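Local coordinates for uncharacterized protein (Eubacterium siraeum, PDB 4NZK) that is of unknown function but belongs to the SGNH hydrolase clan and may be a hydrolase or acyltransferase, at residues A[282-290]-A[305-313]; A[222-230]-A[294-302]. All blocks are in the same frame, centred on the assembly; numbering follows the deposited sequence.

In the fold
Interaction 1 pairs two parallel strands in the middle of the seven-stranded mixed sheet; interaction 2 joins 222-230, which links the end of one strand to the start of edge strand 229-234, to the irregular 294-302. Both are largely buried, but interaction 1 lies deeper, while interaction 2 reaches the surface at S226. The chain between strands 282-287 and 304-309 contains 294-302, whose F298 packs on L283 and I285, so the two contacts meet there. Interaction 1 relies on backbone hydrogen bonds, apolar layers and a salt-bridge network at the strand ends; interaction 2 relies on apolar packing and one aspartate that gathers backbone, hydroxyl and water partners.

Interaction 1 (A[282-290]-A[305-313]); sequences KLCIFKDSY and IYVCDIRYF. With EDO (1,2-ethanediol), chain B.
The F286 ring turns its edge to the face of F313 in a T-shaped stack, planes at 89° and centroids 5.6 Å apart, with CE1 of F286 over the rim of the F313 ring. C308 approaches the F286 ring obliquely, its CB 3.6 Å from F286 CD1, and its SG makes a sulfur-aromatic contact. L283 O lies in plane at the edge of the Y306 ring. R311 CB sits over the centre of the Y312 ring, and Y312 CE2 over one face of the guanidinium. The small thiols of C284 and C308 suit the sheet face that carries F286, which helix 317-323 covers through F320. The opposite face is branched and aliphatic: I285 CD1 packs on I305 CG2 at 3.7 Å, beside V307.

Between the two faces the backbones pair regularly in parallel, from Y306 N to L283 O through to K287 N with C308 O; I310 N then bonds to K287 O just beyond the second strand. There the chemistry turns ionic. K287 has CG wedged between its backbone N and carbonyl carbon (chi1 50°), and the bend at chi2 carries NZ across to D309 OD2 at 2.9 Å, on that oxygen's anti lone pair. R311 grips the same carboxylate side-on, NE to OD1 and NH2 to OD2, both 2.7 Å. R311 N also bonds OD1, closing an Asx turn.

K287 NZ also meets N292, D267 and both hydroxyls of an ethanediol, probably from the crystallisation liquor; R311 too binds D267. With an alanine at D309, K287 and R311 would probably depend on D267 for opposite charge, and the Asx turn would be likely to loosen. Held by a lysine and an arginine, D309 is probably ionised and, with D267, offsets their charge at the strand ends.

Interaction 2 (A[222-230]-A[294-302]); sequences YYIPSTDYT and EVPFFIDSF
This is a mixed apolar and polar contact between connecting segments: 222-230 bridges strands 218-224 and 229-234, while the irregular segment 294-302 belongs to the connection between the parallel strands 282-287 and 304-309. I299 is its apolar centre. Its CD1 sits over one face of the Y229 ring as a CH-pi contact, 4.0 Å from the centroid and 15° off the normal. The same residue sets CB against P225 CG at 3.9 Å, the compact, rigid proline ring offering CG to the branched side chain. Farther along, Y223 CD2 lies in the plane of the F297 ring, at its edge, 3.8 Å from F297 CZ; Y171 meets F297 edge-to-face.

The polar half centres on D300 OD1, which takes T227 OG1 at 2.6 Å and, more loosely, T227 N at 3.2 Å. In T227, chi1 of -59° puts OG1 beside the backbone N, so the two donors can share one oxygen: N arrives nearly along the C-O axis, OG1 on the anti side and 30° out of the carboxylate plane. One water joins S226 N to D300 OD2, and another joins T227 OG1 to D300 O.

The contact ties the connection entering edge strand 229-234 to the one between two central parallel strands, consistent with the three-layer alpha/beta/alpha fold of SGNH hydrolases.

Interaction 1 (A[282-290]-A[305-313])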
loop_
_atom_site.group_PDB
_atom_site.type_symbol
_atom_site.label_atom_id
_atom_site.label_comp_id
_atom_site.label_asym_id
_atom_site.label_seq_id
_atom_site.Cartn_x
_atom_site.Cartn_y
_atom_site.Cartn_z
ATOM N N LYS A 282 8.067 -13.754 -10.715
ATOM C CA LYS A 282 8.829 -12.534 -10.484
ATOM C C LYS A 282 7.871 -11.363 -10.555
ATOM O O LYS A 282 7.321 -11.076 -11.608
ATOM C CB LYS A 282 9.984 -12.409 -11.493
ATOM C CG LYS A 282 10.974 -13.574 -11.400
ATOM C CD LYS A 282 12.109 -13.469 -12.398
ATOM C CE LYS A 282 13.041 -14.659 -12.276
ATOM N NZ LYS A 282 14.212 -14.494 -13.174
ATOM N N LEU A 283 7.693 -10.701 -9.422
ATOM C CA LEU A 283 6.679 -9.677 -9.250
ATOM C C LEU A 283 7.316 -8.308 -9.265
ATOM O O LEU A 283 8.358 -8.080 -8.636
ATOM C CB LEU A 283 6.001 -9.877 -7.879
ATOM C CG LEU A 283 4.970 -8.851 -7.435
ATOM C CD1 LEU A 283 3.775 -8.885 -8.363
ATOM C CD2 LEU A 283 4.585 -9.128 -5.990
ATOM N N CYS A 284 6.684 -7.386 -9.965
ATOM C CA CYS A 284 7.031 -5.978 -9.821
ATOM C C CYS A 284 5.806 -5.271 -9.250
ATOM O O CYS A 284 4.686 -5.458 -9.740
ATOM C CB CYS A 284 7.374 -5.387 -11.182
ATOM S SG CYS A 284 8.015 -3.717 -11.101
ATOM N N ILE A 285 6.022 -4.498 -8.195
ATOM C CA ILE A 285 4.969 -3.732 -7.551
ATOM C C ILE A 285 5.187 -2.260 -7.855
ATOM O O ILE A 285 6.290 -1.731 -7.687
ATOM C CB ILE A 285 4.972 -3.894 -6.031
ATOM C CG1 ILE A 285 4.913 -5.359 -5.649
ATOM C CG2 ILE A 285 3.822 -3.131 -5.401
ATOM C CD1 ILE A 285 5.440 -5.594 -4.261
ATOM N N PHE A 286 4.152 -1.625 -8.358
ATOM C CA PHE A 286 4.122 -0.198 -8.562
ATOM C C PHE A 286 3.101 0.340 -7.599
ATOM O O PHE A 286 1.925 0.035 -7.684
ATOM C CB PHE A 286 3.749 0.147 -9.988
ATOM C CG PHE A 286 4.828 -0.192 -10.979
ATOM C CD1 PHE A 286 6.045 0.464 -10.953
ATOM C CD2 PHE A 286 4.598 -1.155 -11.953
ATOM C CE1 PHE A 286 7.023 0.146 -11.871
ATOM C CE2 PHE A 286 5.592 -1.484 -12.855
ATOM C CZ PHE A 286 6.791 -0.823 -12.799
ATOM N N LYS A 287 3.568 1.132 -6.649
ATOM C CA LYS A 287 2.734 1.480 -5.513
ATOM C C LYS A 287 2.831 2.931 -5.079
ATOM O O LYS A 287 3.680 3.683 -5.542
ATOM C CB LYS A 287 3.115 0.542 -4.334
ATOM C CG LYS A 287 4.609 0.419 -3.989
ATOM C CD LYS A 287 5.141 1.625 -3.274
ATOM C CE LYS A 287 6.595 1.496 -2.875
ATOM N NZ LYS A 287 6.972 2.693 -2.071
ATOM N N ASP A 288 1.896 3.303 -4.216
ATOM C CA ASP A 288 2.036 4.467 -3.355
ATOM C C ASP A 288 2.406 3.916 -1.958
ATOM O O ASP A 288 2.659 2.714 -1.795
ATOM C CB ASP A 288 0.771 5.318 -3.333
ATOM C CG ASP A 288 -0.363 4.713 -2.476
ATOM O OD1 ASP A 288 -0.220 3.562 -1.955
ATOM O OD2 ASP A 288 -1.438 5.394 -2.303
ATOM N N SER A 289 2.444 4.753 -0.935
ATOM C CA SER A 289 2.960 4.276 0.323
ATOM C C SER A 289 2.142 3.173 1.009
ATOM O O SER A 289 2.698 2.433 1.839
ATOM C CB SER A 289 3.239 5.425 1.290
ATOM O OG SER A 289 2.069 6.142 1.595
ATOM N N TYR A 290 0.864 2.987 0.633
ATOM C CA TYR A 290 0.100 1.855 1.192
ATOM C C TYR A 290 0.769 0.538 0.815
ATOM O O TYR A 290 0.767 -0.438 1.579
ATOM C CB TYR A 290 -1.352 1.853 0.671
ATOM C CG TYR A 290 -2.333 2.399 1.643
ATOM C CD1 TYR A 290 -2.271 3.705 2.077
ATOM C CD2 TYR A 290 -3.332 1.593 2.161
ATOM C CE1 TYR A 290 -3.168 4.186 3.016
ATOM C CE2 TYR A 290 -4.219 2.068 3.102
ATOM C CZ TYR A 290 -4.128 3.353 3.532
ATOM O OH TYR A 290 -5.016 3.789 4.476
ATOM N N ILE A 305 10.962 -10.072 -6.121
ATOM C CA ILE A 305 10.051 -8.962 -5.972
ATOM C C ILE A 305 10.794 -7.675 -6.212
ATOM O O ILE A 305 11.807 -7.422 -5.575
ATOM C CB ILE A 305 9.380 -8.929 -4.585
ATOM C CG1 ILE A 305 8.636 -10.244 -4.294
ATOM C CG2 ILE A 305 8.381 -7.787 -4.493
ATOM C CD1 ILE A 305 8.595 -10.586 -2.840
ATOM N N TYR A 306 10.266 -6.858 -7.105
ATOM C CA TYR A 306 10.802 -5.512 -7.339
ATOM C C TYR A 306 9.776 -4.513 -6.828
ATOM O O TYR A 306 8.627 -4.562 -7.200
ATOM C CB TYR A 306 11.069 -5.268 -8.829
ATOM C CG TYR A 306 12.135 -6.176 -9.401
ATOM C CD1 TYR A 306 11.859 -7.506 -9.662
ATOM C CD2 TYR A 306 13.395 -5.693 -9.712
ATOM C CE1 TYR A 306 12.826 -8.351 -10.179
ATOM C CE2 TYR A 306 14.368 -6.535 -10.248
ATOM C CZ TYR A 306 14.065 -7.852 -10.486
ATOM O OH TYR A 306 15.029 -8.689 -10.989
ATOM N N VAL A 307 10.227 -3.605 -5.981
ATOM C CA VAL A 307 9.349 -2.663 -5.312
ATOM C C VAL A 307 9.677 -1.267 -5.828
ATOM O O VAL A 307 10.787 -0.754 -5.615
ATOM C CB VAL A 307 9.482 -2.677 -3.785
ATOM C CG1 VAL A 307 8.359 -1.849 -3.165
ATOM C CG2 VAL A 307 9.455 -4.087 -3.244
ATOM N N CYS A 308 8.701 -0.677 -6.505
ATOM C CA CYS A 308 8.834 0.619 -7.141
ATOM C C CYS A 308 7.690 1.539 -6.760
ATOM O O CYS A 308 6.560 1.108 -6.625
ATOM C CB CYS A 308 8.768 0.427 -8.645
ATOM S SG CYS A 308 9.948 -0.774 -9.341
ATOM N N ASP A 309 7.994 2.819 -6.614
ATOM C CA ASP A 309 7.006 3.818 -6.267
ATOM C C ASP A 309 6.665 4.637 -7.514
ATOM O O ASP A 309 7.554 5.153 -8.185
ATOM C CB ASP A 309 7.532 4.763 -5.188
ATOM C CG ASP A 309 6.406 5.522 -4.511
ATOM O OD1 ASP A 309 5.823 6.433 -5.176
ATOM O OD2 ASP A 309 6.119 5.206 -3.319
ATOM N N ILE A 310 5.373 4.804 -7.786
ATOM C CA ILE A 310 4.938 5.550 -8.970
ATOM C C ILE A 310 5.369 7.018 -8.977
ATOM O O ILE A 310 5.364 7.642 -10.020
ATOM C CB ILE A 310 3.410 5.469 -9.131
ATOM C CG1 ILE A 310 2.700 6.163 -7.954
ATOM C CG2 ILE A 310 2.958 4.017 -9.251
ATOM C CD1 ILE A 310 1.203 6.071 -7.991
ATOM N N ARG A 311 5.723 7.562 -7.813
ATOM C CA ARG A 311 6.200 8.942 -7.702
ATOM C C ARG A 311 7.708 9.120 -7.992
ATOM O O ARG A 311 8.139 10.214 -8.320
ATOM C CB ARG A 311 5.896 9.469 -6.297
ATOM C CG ARG A 311 4.415 9.487 -5.976
ATOM C CD ARG A 311 4.165 9.595 -4.484
ATOM N NE ARG A 311 4.498 8.357 -3.764
ATOM C CZ ARG A 311 4.567 8.288 -2.432
ATOM N NH1 ARG A 311 4.317 9.382 -1.699
ATOM N NH2 ARG A 311 4.893 7.141 -1.832
ATOM N N TYR A 312 8.479 8.030 -7.877
ATOM C CA TYR A 312 9.951 8.067 -7.870
ATOM C C TYR A 312 10.500 6.925 -8.731
ATOM O O TYR A 312 10.963 5.880 -8.244
ATOM C CB TYR A 312 10.490 7.913 -6.449
ATOM C CG TYR A 312 9.816 8.797 -5.445
ATOM C CD1 TYR A 312 9.968 10.147 -5.487
ATOM C CD2 TYR A 312 8.998 8.265 -4.479
ATOM C CE1 TYR A 312 9.346 10.940 -4.558
ATOM C CE2 TYR A 312 8.341 9.051 -3.542
ATOM C CZ TYR A 312 8.523 10.400 -3.587
ATOM O OH TYR A 312 7.886 11.231 -2.687
ATOM N N PHE A 313 10.447 7.113 -10.018
ATOM C CA PHE A 313 10.821 6.061 -10.935
ATOM C C PHE A 313 11.345 6.734 -12.161
ATOM O O PHE A 313 10.603 7.415 -12.867
ATOM C CB PHE A 313 9.612 5.206 -11.267
ATOM C CG PHE A 313 9.944 3.968 -12.073
ATOM C CD1 PHE A 313 10.419 2.826 -11.427
ATOM C CD2 PHE A 313 9.741 3.917 -13.439
ATOM C CE1 PHE A 313 10.713 1.681 -12.132
ATOM C CE2 PHE A 313 10.053 2.772 -14.156
ATOM C CZ PHE A 313 10.515 1.638 -13.490
HETATM C C1 EDO B . 10.508 1.266 -1.528
HETATM O O1 EDO B . 9.368 1.637 -0.770
HETATM C C2 EDO B . 10.322 1.487 -3.041
HETATM O O2 EDO B . 9.633 2.706 -3.294
#

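Interaction 2 (A[222-230]-A[294-302])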
loop_
_atom_site.group_PDB
_atom_site.type_symbol
_atom_site.label_atom_id
_atom_site.label_comp_id
_atom_site.label_asym_id
_atom_site.label_seq_id
_atom_site.Cartn_x
_atom_site.Cartn_y
_atom_site.Cartn_z
ATOM N N TYR A 222 3.951 -5.456 13.375
ATOM C CA TYR A 222 4.383 -5.937 12.062
ATOM C C TYR A 222 4.924 -7.354 12.157
ATOM O O TYR A 222 5.001 -7.929 13.253
ATOM C CB TYR A 222 5.367 -4.984 11.405
ATOM C CG TYR A 222 6.743 -4.874 12.040
ATOM C CD1 TYR A 222 6.959 -4.053 13.135
ATOM C CD2 TYR A 222 7.825 -5.554 11.489
ATOM C CE1 TYR A 222 8.224 -3.924 13.683
ATOM C CE2 TYR A 222 9.094 -5.431 12.008
ATOM C CZ TYR A 222 9.298 -4.606 13.116
ATOM O OH TYR A 222 10.568 -4.460 13.678
ATOM N N TYR A 223 5.226 -7.933 11.011
ATOM C CA TYR A 223 5.431 -9.365 10.905
ATOM C C TYR A 223 6.552 -9.689 9.943
ATOM O O TYR A 223 6.576 -9.203 8.801
ATOM C CB TYR A 223 4.127 -10.065 10.399
ATOM C CG TYR A 223 2.883 -9.595 11.109
ATOM C CD1 TYR A 223 2.466 -10.139 12.312
ATOM C CD2 TYR A 223 2.145 -8.538 10.579
ATOM C CE1 TYR A 223 1.327 -9.651 12.958
ATOM C CE2 TYR A 223 1.010 -8.063 11.195
ATOM C CZ TYR A 223 0.608 -8.587 12.374
ATOM O OH TYR A 223 -0.511 -8.033 12.954
ATOM N N ILE A 224 7.476 -10.528 10.392
ATOM C CA ILE A 224 8.611 -10.900 9.559
ATOM C C ILE A 224 8.372 -12.311 9.030
ATOM O O ILE A 224 8.141 -13.253 9.803
ATOM C CB ILE A 224 9.907 -10.849 10.423
ATOM C CG1 ILE A 224 10.119 -9.435 11.009
ATOM C CG2 ILE A 224 11.118 -11.281 9.598
ATOM C CD1 ILE A 224 11.251 -9.371 11.992
ATOM N N PRO A 225 8.464 -12.486 7.714
ATOM C CA PRO A 225 8.123 -13.791 7.158
ATOM C C PRO A 225 9.177 -14.841 7.424
ATOM O O PRO A 225 10.327 -14.524 7.717
ATOM C CB PRO A 225 8.029 -13.507 5.646
ATOM C CG PRO A 225 8.949 -12.332 5.411
ATOM C CD PRO A 225 8.821 -11.494 6.681
ATOM N N SER A 226 8.764 -16.088 7.254
ATOM C CA SER A 226 9.617 -17.248 7.536
ATOM C C SER A 226 10.578 -17.615 6.402
ATOM O O SER A 226 11.597 -18.228 6.645
ATOM C CB SER A 226 8.731 -18.457 7.907
ATOM O OG SER A 226 7.964 -18.907 6.789
ATOM N N THR A 227 10.259 -17.224 5.172
ATOM C CA THR A 227 11.092 -17.542 4.025
ATOM C C THR A 227 12.331 -16.672 3.980
ATOM O O THR A 227 12.258 -15.449 4.173
ATOM C CB THR A 227 10.263 -17.429 2.720
ATOM O OG1 THR A 227 9.143 -18.322 2.785
ATOM C CG2 THR A 227 11.099 -17.766 1.455
ATOM N N ASP A 228 13.485 -17.294 3.723
ATOM C CA ASP A 228 14.724 -16.542 3.633
ATOM C C ASP A 228 14.716 -15.672 2.371
ATOM O O ASP A 228 14.120 -16.029 1.353
ATOM C CB ASP A 228 15.945 -17.480 3.661
ATOM C CG ASP A 228 17.257 -16.730 3.822
ATOM O OD1 ASP A 228 17.271 -15.715 4.547
ATOM O OD2 ASP A 228 18.277 -17.162 3.245
ATOM N N TYR A 229 15.349 -14.514 2.471
ATOM C CA TYR A 229 15.441 -13.590 1.329
ATOM C C TYR A 229 16.660 -12.658 1.513
ATOM O O TYR A 229 17.263 -12.576 2.603
ATOM C CB TYR A 229 14.144 -12.724 1.212
ATOM C CG TYR A 229 14.088 -11.643 2.283
ATOM C CD1 TYR A 229 13.575 -11.898 3.541
ATOM C CD2 TYR A 229 14.647 -10.400 2.057
ATOM C CE1 TYR A 229 13.566 -10.925 4.532
ATOM C CE2 TYR A 229 14.670 -9.415 3.043
ATOM C CZ TYR A 229 14.124 -9.669 4.286
ATOM O OH TYR A 229 14.187 -8.704 5.273
ATOM N N THR A 230 17.028 -11.997 0.412
ATOM C CA THR A 230 18.042 -10.950 0.402
ATOM C C THR A 230 17.500 -9.769 -0.401
ATOM O O THR A 230 16.997 -9.964 -1.500
ATOM C CB THR A 230 19.353 -11.386 -0.270
ATOM O OG1 THR A 230 19.701 -12.720 0.126
ATOM C CG2 THR A 230 20.449 -10.402 0.081
ATOM N N GLU A 294 2.532 -4.107 2.221
ATOM C CA GLU A 294 2.179 -5.382 1.576
ATOM C C GLU A 294 3.410 -6.237 1.334
ATOM O O GLU A 294 3.326 -7.442 1.326
ATOM C CB GLU A 294 1.488 -5.165 0.224
ATOM C CG GLU A 294 0.175 -4.396 0.313
ATOM C CD GLU A 294 -0.472 -4.096 -1.045
ATOM O OE1 GLU A 294 -0.292 -4.890 -1.984
ATOM O OE2 GLU A 294 -1.199 -3.053 -1.160
ATOM N N VAL A 295 4.560 -5.597 1.141
ATOM C CA VAL A 295 5.765 -6.300 0.662
ATOM C C VAL A 295 6.193 -7.481 1.513
ATOM O O VAL A 295 6.474 -8.556 0.949
ATOM C CB VAL A 295 6.927 -5.310 0.398
ATOM C CG1 VAL A 295 8.200 -6.042 0.018
ATOM C CG2 VAL A 295 6.538 -4.343 -0.721
ATOM N N PRO A 296 6.197 -7.335 2.859
ATOM C CA PRO A 296 6.598 -8.485 3.674
ATOM C C PRO A 296 5.769 -9.753 3.410
ATOM O O PRO A 296 6.250 -10.870 3.602
ATOM C CB PRO A 296 6.374 -7.973 5.111
ATOM C CG PRO A 296 6.667 -6.494 5.000
ATOM C CD PRO A 296 5.993 -6.133 3.691
ATOM N N PHE A 297 4.528 -9.568 2.983
ATOM C CA PHE A 297 3.586 -10.685 2.771
ATOM C C PHE A 297 3.701 -11.317 1.411
ATOM O O PHE A 297 2.946 -12.234 1.117
ATOM C CB PHE A 297 2.159 -10.199 3.028
ATOM C CG PHE A 297 2.009 -9.518 4.358
ATOM C CD1 PHE A 297 2.300 -10.208 5.534
ATOM C CD2 PHE A 297 1.620 -8.194 4.449
ATOM C CE1 PHE A 297 2.193 -9.599 6.780
ATOM C CE2 PHE A 297 1.526 -7.581 5.678
ATOM C CZ PHE A 297 1.805 -8.273 6.846
ATOM N N PHE A 298 4.633 -10.841 0.581
ATOM C CA PHE A 298 4.878 -11.461 -0.722
ATOM C C PHE A 298 6.118 -12.345 -0.767
ATOM O O PHE A 298 6.283 -13.147 -1.697
ATOM C CB PHE A 298 5.012 -10.404 -1.820
ATOM C CG PHE A 298 3.801 -9.540 -1.994
ATOM C CD1 PHE A 298 2.536 -10.045 -1.843
ATOM C CD2 PHE A 298 3.944 -8.207 -2.335
ATOM C CE1 PHE A 298 1.424 -9.241 -2.058
ATOM C CE2 PHE A 298 2.843 -7.402 -2.529
ATOM C CZ PHE A 298 1.596 -7.916 -2.389
ATOM N N ILE A 299 6.956 -12.228 0.253
ATOM C CA ILE A 299 8.256 -12.910 0.282
ATOM C C ILE A 299 8.121 -14.430 0.213
ATOM O O ILE A 299 8.895 -15.095 -0.466
ATOM C CB ILE A 299 9.071 -12.439 1.505
ATOM C CG1 ILE A 299 9.595 -11.008 1.191
ATOM C CG2 ILE A 299 10.216 -13.398 1.800
ATOM C CD1 ILE A 299 10.235 -10.270 2.327
ATOM N N ASP A 300 7.105 -14.966 0.877
ATOM C CA ASP A 300 6.904 -16.397 0.890
ATOM C C ASP A 300 6.410 -16.908 -0.482
ATOM O O ASP A 300 6.457 -18.105 -0.729
ATOM C CB ASP A 300 5.864 -16.833 1.945
ATOM C CG ASP A 300 6.283 -16.570 3.429
ATOM O OD1 ASP A 300 7.487 -16.634 3.792
ATOM O OD2 ASP A 300 5.351 -16.306 4.240
ATOM N N SER A 301 5.853 -16.030 -1.326
ATOM C CA SER A 301 5.085 -16.442 -2.516
ATOM C C SER A 301 5.752 -16.240 -3.879
ATOM O O SER A 301 5.256 -16.781 -4.868
ATOM C CB SER A 301 3.739 -15.718 -2.530
ATOM O OG SER A 301 2.876 -16.167 -1.489
ATOM N N PHE A 302 6.827 -15.451 -3.922
ATOM C CA PHE A 302 7.493 -15.081 -5.158
ATOM C C PHE A 302 8.981 -15.309 -5.054
ATOM O O PHE A 302 9.561 -15.114 -3.994
ATOM C CB PHE A 302 7.202 -13.597 -5.484
ATOM C CG PHE A 302 5.766 -13.341 -5.854
ATOM C CD1 PHE A 302 5.370 -13.468 -7.171
ATOM C CD2 PHE A 302 4.812 -13.039 -4.905
ATOM C CE1 PHE A 302 4.043 -13.307 -7.546
ATOM C CE2 PHE A 302 3.481 -12.867 -5.260
ATOM C CZ PHE A 302 3.090 -12.990 -6.596
HETATM O O HOH W 1 6.039 -16.954 6.757
HETATM O O HOH W 2 7.987 -19.917 0.741
#